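Local coordinates for envelope polyprotein (Puumala orthohantavirus, PDB 5FXU) that forms the Gn ectodomain of the hantaviral envelope glycoproteins, an antigenic component of the virion surface that probably acts with its partner Gc in cell entry, at residues 138-143 with 149-154; 210-215 with 331-336. All blocks are in the same frame, centred on the assembly; numbering follows the deposited sequence.

How the interactions relate
Interaction 1 and interaction 2 lie on opposite sides of the centre of the Gn chain, their own centres 39 Å apart and their nearest atoms about 28 Å apart, and they share no strand or helix. Along the sequence they come in series. The first is a local hairpin of strands 139-144 and 147-155, the central pair of a four-stranded mixed sheet. The second is long-range: helix 208-216 meets the glycosylated loop between strands 327-329 and 340-354, and segments 210-215 and 331-336 are 116 residues apart at their closest ends. In each, a disulfide ties one cysteine to a residue outside the segments, C140 to C43 and C336 to C221.

Interaction 1: residues 138-143 with 149-154; sequences KSCLLG and IQVNYE
I149 N donates to L142 O at 2.7 Å, with an N-H...O angle of 155°, in the shortest rung of an antiparallel ladder. L142 N returns a bond to I149 O, and C140 with V151 forms the next hydrogen-bonded pair. At the far end the K138 carbonyl accepts from Y153 N and sits at the edge of the tyrosine ring, in its plane, 3.7 Å from CD1. The amine of K138 donates to the Y153 carbonyl, NZ to O 2.8 Å; CG lies anti to the backbone N (chi1 -179°) and the chain then bends at chi2 and chi4, bringing the amine back to the neighbouring strand.

C140, L142, I149 and V151 share one face of the hairpin. The leucine CG meets V151 CG2 at 4.0 Å, while C140 SG, disulfide-bonded to C43, lies against V151 CB and at the edge of the Y153 ring. Strands 3-9 and 120-130 also touch this side. On the face of S139, L141, Q150 and N152, the Q150 amide leans toward the other strand: OE1 comes within 3.4 Å of L141 CD2, and NE2, beside S139 CB, donates along its own strand to N152 OD1 at 2.8 Å. N152 ND2 is hydrogen-bonded to E4 OE2. The hairpin thus combines an apolar, disulfide-tied face with a more polar one, where the Q150-N152 bond, with E4 holding N152 from its other end, probably limits rotation of the amides.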
loop_
_atom_site.group_PDB
_atom_site.type_symbol
_atom_site.label_atom_id
_atom_site.label_comp_id
_atom_site.label_asym_id
_atom_site.label_seq_id
_atom_site.Cartn_x
_atom_site.Cartn_y
_atom_site.Cartn_z
ATOM N N LYS A 138 -20.867 15.118 -2.694
ATOM C CA LYS A 138 -21.667 13.917 -2.973
ATOM C C LYS A 138 -20.967 13.022 -4.023
ATOM O O LYS A 138 -20.895 11.812 -3.867
ATOM C CB LYS A 138 -23.071 14.285 -3.474
ATOM C CG LYS A 138 -24.014 13.106 -3.769
ATOM C CD LYS A 138 -24.452 12.344 -2.506
ATOM C CE LYS A 138 -25.122 10.993 -2.824
ATOM N NZ LYS A 138 -24.164 9.829 -2.958
ATOM N N SER A 139 -20.489 13.629 -5.091
ATOM C CA SER A 139 -19.718 12.916 -6.086
ATOM C C SER A 139 -18.813 13.850 -6.838
ATOM O O SER A 139 -19.076 15.041 -6.930
ATOM C CB SER A 139 -20.630 12.155 -7.062
ATOM O OG SER A 139 -21.604 12.999 -7.646
ATOM N N CYS A 140 -17.735 13.300 -7.369
ATOM C CA CYS A 140 -16.822 14.063 -8.200
ATOM C C CYS A 140 -16.001 13.094 -9.047
ATOM O O CYS A 140 -16.223 11.887 -8.987
ATOM C CB CYS A 140 -15.965 14.997 -7.349
ATOM S SG CYS A 140 -14.948 14.165 -6.120
ATOM N N LEU A 141 -15.105 13.624 -9.879
ATOM C CA LEU A 141 -14.415 12.837 -10.887
ATOM C C LEU A 141 -12.915 12.929 -10.750
ATOM O O LEU A 141 -12.365 14.001 -10.557
ATOM C CB LEU A 141 -14.804 13.300 -12.286
ATOM C CG LEU A 141 -16.242 13.005 -12.732
ATOM C CD1 LEU A 141 -16.496 13.587 -14.119
ATOM C CD2 LEU A 141 -16.545 11.517 -12.751
ATOM N N LEU A 142 -12.266 11.779 -10.882
ATOM C CA LEU A 142 -10.839 11.702 -11.096
ATOM C C LEU A 142 -10.624 11.096 -12.479
ATOM O O LEU A 142 -11.435 10.305 -12.990
ATOM C CB LEU A 142 -10.165 10.824 -10.035
ATOM C CG LEU A 142 -10.428 11.106 -8.548
ATOM C CD1 LEU A 142 -9.836 10.016 -7.663
ATOM C CD2 LEU A 142 -9.840 12.450 -8.151
ATOM N N GLY A 143 -9.521 11.480 -13.090
ATOM C CA GLY A 143 -9.094 10.873 -14.326
ATOM C C GLY A 143 -7.703 10.303 -14.161
ATOM O O GLY A 143 -6.850 10.880 -13.462
ATOM N N ILE A 149 -12.971 8.123 -13.199
ATOM C CA ILE A 149 -13.326 7.500 -11.946
ATOM C C ILE A 149 -14.346 8.373 -11.252
ATOM O O ILE A 149 -14.100 9.533 -10.942
ATOM C CB ILE A 149 -12.105 7.302 -11.026
ATOM C CG1 ILE A 149 -10.913 6.747 -11.820
ATOM C CG2 ILE A 149 -12.466 6.390 -9.856
ATOM C CD1 ILE A 149 -9.636 6.631 -11.020
ATOM N N GLN A 150 -15.489 7.766 -10.983
ATOM C CA GLN A 150 -16.571 8.375 -10.246
ATOM C C GLN A 150 -16.366 8.102 -8.752
ATOM O O GLN A 150 -16.448 6.960 -8.301
ATOM C CB GLN A 150 -17.888 7.765 -10.741
ATOM C CG GLN A 150 -19.154 8.116 -9.964
ATOM C CD GLN A 150 -19.700 9.486 -10.257
ATOM O OE1 GLN A 150 -19.176 10.222 -11.084
ATOM N NE2 GLN A 150 -20.794 9.821 -9.601
ATOM N N VAL A 151 -16.084 9.157 -7.998
ATOM C CA VAL A 151 -16.025 9.074 -6.550
ATOM C C VAL A 151 -17.424 9.334 -6.046
ATOM O O VAL A 151 -17.996 10.358 -6.381
ATOM C CB VAL A 151 -15.051 10.094 -5.942
ATOM C CG1 VAL A 151 -14.931 9.876 -4.435
ATOM C CG2 VAL A 151 -13.666 9.980 -6.571
ATOM N N ASN A 152 -17.972 8.412 -5.261
ATOM C CA ASN A 152 -19.306 8.539 -4.679
ATOM C C ASN A 152 -19.200 8.529 -3.173
ATOM O O ASN A 152 -18.726 7.549 -2.580
ATOM C CB ASN A 152 -20.225 7.406 -5.117
ATOM C CG ASN A 152 -20.599 7.497 -6.585
ATOM O OD1 ASN A 152 -20.947 8.566 -7.093
ATOM N ND2 ASN A 152 -20.548 6.364 -7.276
ATOM N N TYR A 153 -19.652 9.616 -2.557
ATOM C CA TYR A 153 -19.681 9.713 -1.104
ATOM C C TYR A 153 -21.078 9.311 -0.710
ATOM O O TYR A 153 -22.036 9.888 -1.197
ATOM C CB TYR A 153 -19.346 11.122 -0.659
ATOM C CG TYR A 153 -17.911 11.502 -0.957
ATOM C CD1 TYR A 153 -17.536 11.930 -2.221
ATOM C CD2 TYR A 153 -16.935 11.479 0.040
ATOM C CE1 TYR A 153 -16.229 12.303 -2.492
ATOM C CE2 TYR A 153 -15.622 11.844 -0.237
ATOM C CZ TYR A 153 -15.277 12.252 -1.499
ATOM O OH TYR A 153 -13.974 12.600 -1.799
ATOM N N GLU A 154 -21.185 8.298 0.138
ATOM C CA GLU A 154 -22.466 7.701 0.490
ATOM C C GLU A 154 -22.581 7.621 1.999
ATOM O O GLU A 154 -21.626 7.211 2.665
ATOM C CB GLU A 154 -22.546 6.307 -0.129
ATOM C CG GLU A 154 -23.945 5.870 -0.578
ATOM C CD GLU A 154 -23.946 5.182 -1.948
ATOM O OE1 GLU A 154 -23.056 4.329 -2.201
ATOM O OE2 GLU A 154 -24.825 5.529 -2.773
#

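Interaction 2: residues 210-215 with 331-336; sequences KSFETL and GNHSVC. With NAG (2-acetamido-2-deoxy-beta-D-glucopyranose), chain D.
Helix 208-216 faces an irregular loop that makes a type I turn from N332 to V335, and the nearest CA atoms are those of E213 and H333, 6.2 Å apart. The rings of F212 and H333 form an offset stack, nearly parallel at 7° with centroids 3.9 Å apart. H333 CG lies anti to its carbonyl carbon (chi1 -62°), and chi2 of -73° turns the imidazole flat against F212. H333 CE1 lies over one face of the phenylalanine, 3.4 Å from F212 CG, and F212 CB adds a CH-pi contact over the imidazole. The carbonyl oxygen of G331 sits above the opposite face of H333, so the imidazole is sandwiched. Its rotation is further fixed by E209, hydrogen-bonded to ND1. Next to the stack, E213 lays CG against H333 O at 4.0 Å, while its carboxylate forms a salt bridge with K339. On the far side of the turn, N332 OD1 accepts from S334 N at 2.9 Å, and ND2 is covalently joined to NAG C1; CB of S334 and CG2 of V335 border the sugar. The arrangement is an Asx turn at an N-glycosylation sequon, N-H-S, whose middle residue is buried against a helix while the glycan is carried on the other side.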
loop_
_atom_site.group_PDB
_atom_site.type_symbol
_atom_site.label_atom_id
_atom_site.label_comp_id
_atom_site.label_asym_id
_atom_site.label_seq_id
_atom_site.Cartn_x
_atom_site.Cartn_y
_atom_site.Cartn_z
ATOM N N LYS A 210 13.652 -5.686 10.432
ATOM C CA LYS A 210 14.041 -6.355 11.685
ATOM C C LYS A 210 12.833 -6.742 12.526
ATOM O O LYS A 210 12.828 -7.825 13.133
ATOM C CB LYS A 210 15.016 -5.515 12.513
ATOM C CG LYS A 210 16.398 -5.357 11.872
ATOM C CD LYS A 210 17.432 -4.863 12.884
ATOM C CE LYS A 210 18.890 -4.846 12.330
ATOM N NZ LYS A 210 19.393 -5.935 11.414
ATOM N N SER A 211 11.799 -5.903 12.538
ATOM C CA SER A 211 10.573 -6.240 13.249
ATOM C C SER A 211 9.936 -7.476 12.675
ATOM O O SER A 211 9.553 -8.375 13.419
ATOM C CB SER A 211 9.564 -5.091 13.235
ATOM O OG SER A 211 10.161 -3.867 13.654
ATOM N N PHE A 212 9.900 -7.587 11.349
ATOM C CA PHE A 212 9.364 -8.793 10.709
ATOM C C PHE A 212 10.204 -10.021 11.047
ATOM O O PHE A 212 9.676 -11.100 11.299
ATOM C CB PHE A 212 9.270 -8.630 9.172
ATOM C CG PHE A 212 8.128 -7.783 8.721
ATOM C CD1 PHE A 212 6.839 -8.271 8.774
ATOM C CD2 PHE A 212 8.336 -6.492 8.263
ATOM C CE1 PHE A 212 5.781 -7.487 8.389
ATOM C CE2 PHE A 212 7.274 -5.703 7.863
ATOM C CZ PHE A 212 5.994 -6.201 7.927
ATOM N N GLU A 213 11.518 -9.857 11.015
ATOM C CA GLU A 213 12.447 -10.970 11.278
ATOM C C GLU A 213 12.284 -11.548 12.720
ATOM O O GLU A 213 12.205 -12.771 12.892
ATOM C CB GLU A 213 13.883 -10.533 10.945
ATOM C CG GLU A 213 14.128 -10.502 9.424
ATOM C CD GLU A 213 15.376 -9.735 8.987
ATOM O OE1 GLU A 213 16.109 -9.171 9.830
ATOM O OE2 GLU A 213 15.629 -9.711 7.765
ATOM N N THR A 214 12.167 -10.681 13.731
ATOM C CA THR A 214 11.881 -11.158 15.110
ATOM C C THR A 214 10.601 -11.999 15.169
ATOM O O THR A 214 10.537 -13.001 15.862
ATOM C CB THR A 214 11.762 -10.059 16.179
ATOM O OG1 THR A 214 10.619 -9.229 15.915
ATOM C CG2 THR A 214 13.045 -9.237 16.272
ATOM N N LEU A 215 9.589 -11.597 14.420
ATOM C CA LEU A 215 8.324 -12.314 14.430
ATOM C C LEU A 215 8.374 -13.692 13.741
ATOM O O LEU A 215 7.723 -14.627 14.194
ATOM C CB LEU A 215 7.255 -11.418 13.794
ATOM C CG LEU A 215 5.803 -11.875 13.801
ATOM C CD1 LEU A 215 5.274 -12.102 15.212
ATOM C CD2 LEU A 215 4.977 -10.823 13.084
ATOM N N GLY A 331 9.068 -11.358 -1.102
ATOM C CA GLY A 331 8.611 -10.731 0.137
ATOM C C GLY A 331 8.552 -11.641 1.363
ATOM O O GLY A 331 8.115 -11.193 2.437
ATOM N N ASN A 332 8.989 -12.899 1.217
ATOM C CA ASN A 332 8.999 -13.870 2.321
ATOM C C ASN A 332 10.014 -13.394 3.371
ATOM O O ASN A 332 11.210 -13.309 3.107
ATOM C CB ASN A 332 9.297 -15.290 1.781
ATOM C CG ASN A 332 9.460 -16.343 2.863
ATOM O OD1 ASN A 332 9.362 -16.067 4.060
ATOM N ND2 ASN A 332 9.724 -17.582 2.424
ATOM N N HIS A 333 9.506 -13.058 4.556
ATOM C CA HIS A 333 10.332 -12.509 5.644
ATOM C C HIS A 333 11.316 -13.503 6.281
ATOM O O HIS A 333 12.311 -13.082 6.894
ATOM C CB HIS A 333 9.440 -11.882 6.713
ATOM C CG HIS A 333 8.636 -10.728 6.202
ATOM N ND1 HIS A 333 9.196 -9.501 5.922
ATOM C CD2 HIS A 333 7.332 -10.625 5.880
ATOM C CE1 HIS A 333 8.264 -8.685 5.468
ATOM N NE2 HIS A 333 7.123 -9.345 5.428
ATOM N N SER A 334 11.059 -14.801 6.113
ATOM C CA SER A 334 11.993 -15.850 6.563
ATOM C C SER A 334 13.311 -15.903 5.778
ATOM O O SER A 334 14.283 -16.476 6.244
ATOM C CB SER A 334 11.323 -17.219 6.481
ATOM O OG SER A 334 10.093 -17.234 7.189
ATOM N N VAL A 335 13.331 -15.337 4.579
ATOM C CA VAL A 335 14.539 -15.252 3.746
ATOM C C VAL A 335 15.382 -14.079 4.241
ATOM O O VAL A 335 14.830 -13.109 4.751
ATOM C CB VAL A 335 14.122 -15.092 2.259
ATOM C CG1 VAL A 335 15.275 -14.690 1.358
ATOM C CG2 VAL A 335 13.499 -16.392 1.772
ATOM N N CYS A 336 16.700 -14.153 4.083
ATOM C CA CYS A 336 17.590 -13.070 4.537
ATOM C C CYS A 336 17.938 -12.076 3.446
ATOM O O CYS A 336 17.924 -10.869 3.677
ATOM C CB CYS A 336 18.896 -13.621 5.122
ATOM S SG CYS A 336 18.963 -13.877 6.912
HETATM C C1 NAG D . 9.965 -18.714 3.283
HETATM C C2 NAG D . 9.383 -19.947 2.634
HETATM C C3 NAG D . 9.683 -21.171 3.488
HETATM C C4 NAG D . 11.193 -21.361 3.616
HETATM C C5 NAG D . 11.833 -20.061 4.110
HETATM C C6 NAG D . 13.356 -20.132 4.031
HETATM C C7 NAG D . 7.291 -19.717 1.313
HETATM C C8 NAG D . 8.005 -19.909 0.004
HETATM N N2 NAG D . 7.957 -19.748 2.476
HETATM O O3 NAG D . 9.074 -22.316 2.882
HETATM O O4 NAG D . 11.461 -22.399 4.574
HETATM O O5 NAG D . 11.381 -18.926 3.354
HETATM O O6 NAG D . 13.760 -20.158 2.660
HETATM O O7 NAG D . 6.090 -19.537 1.329
#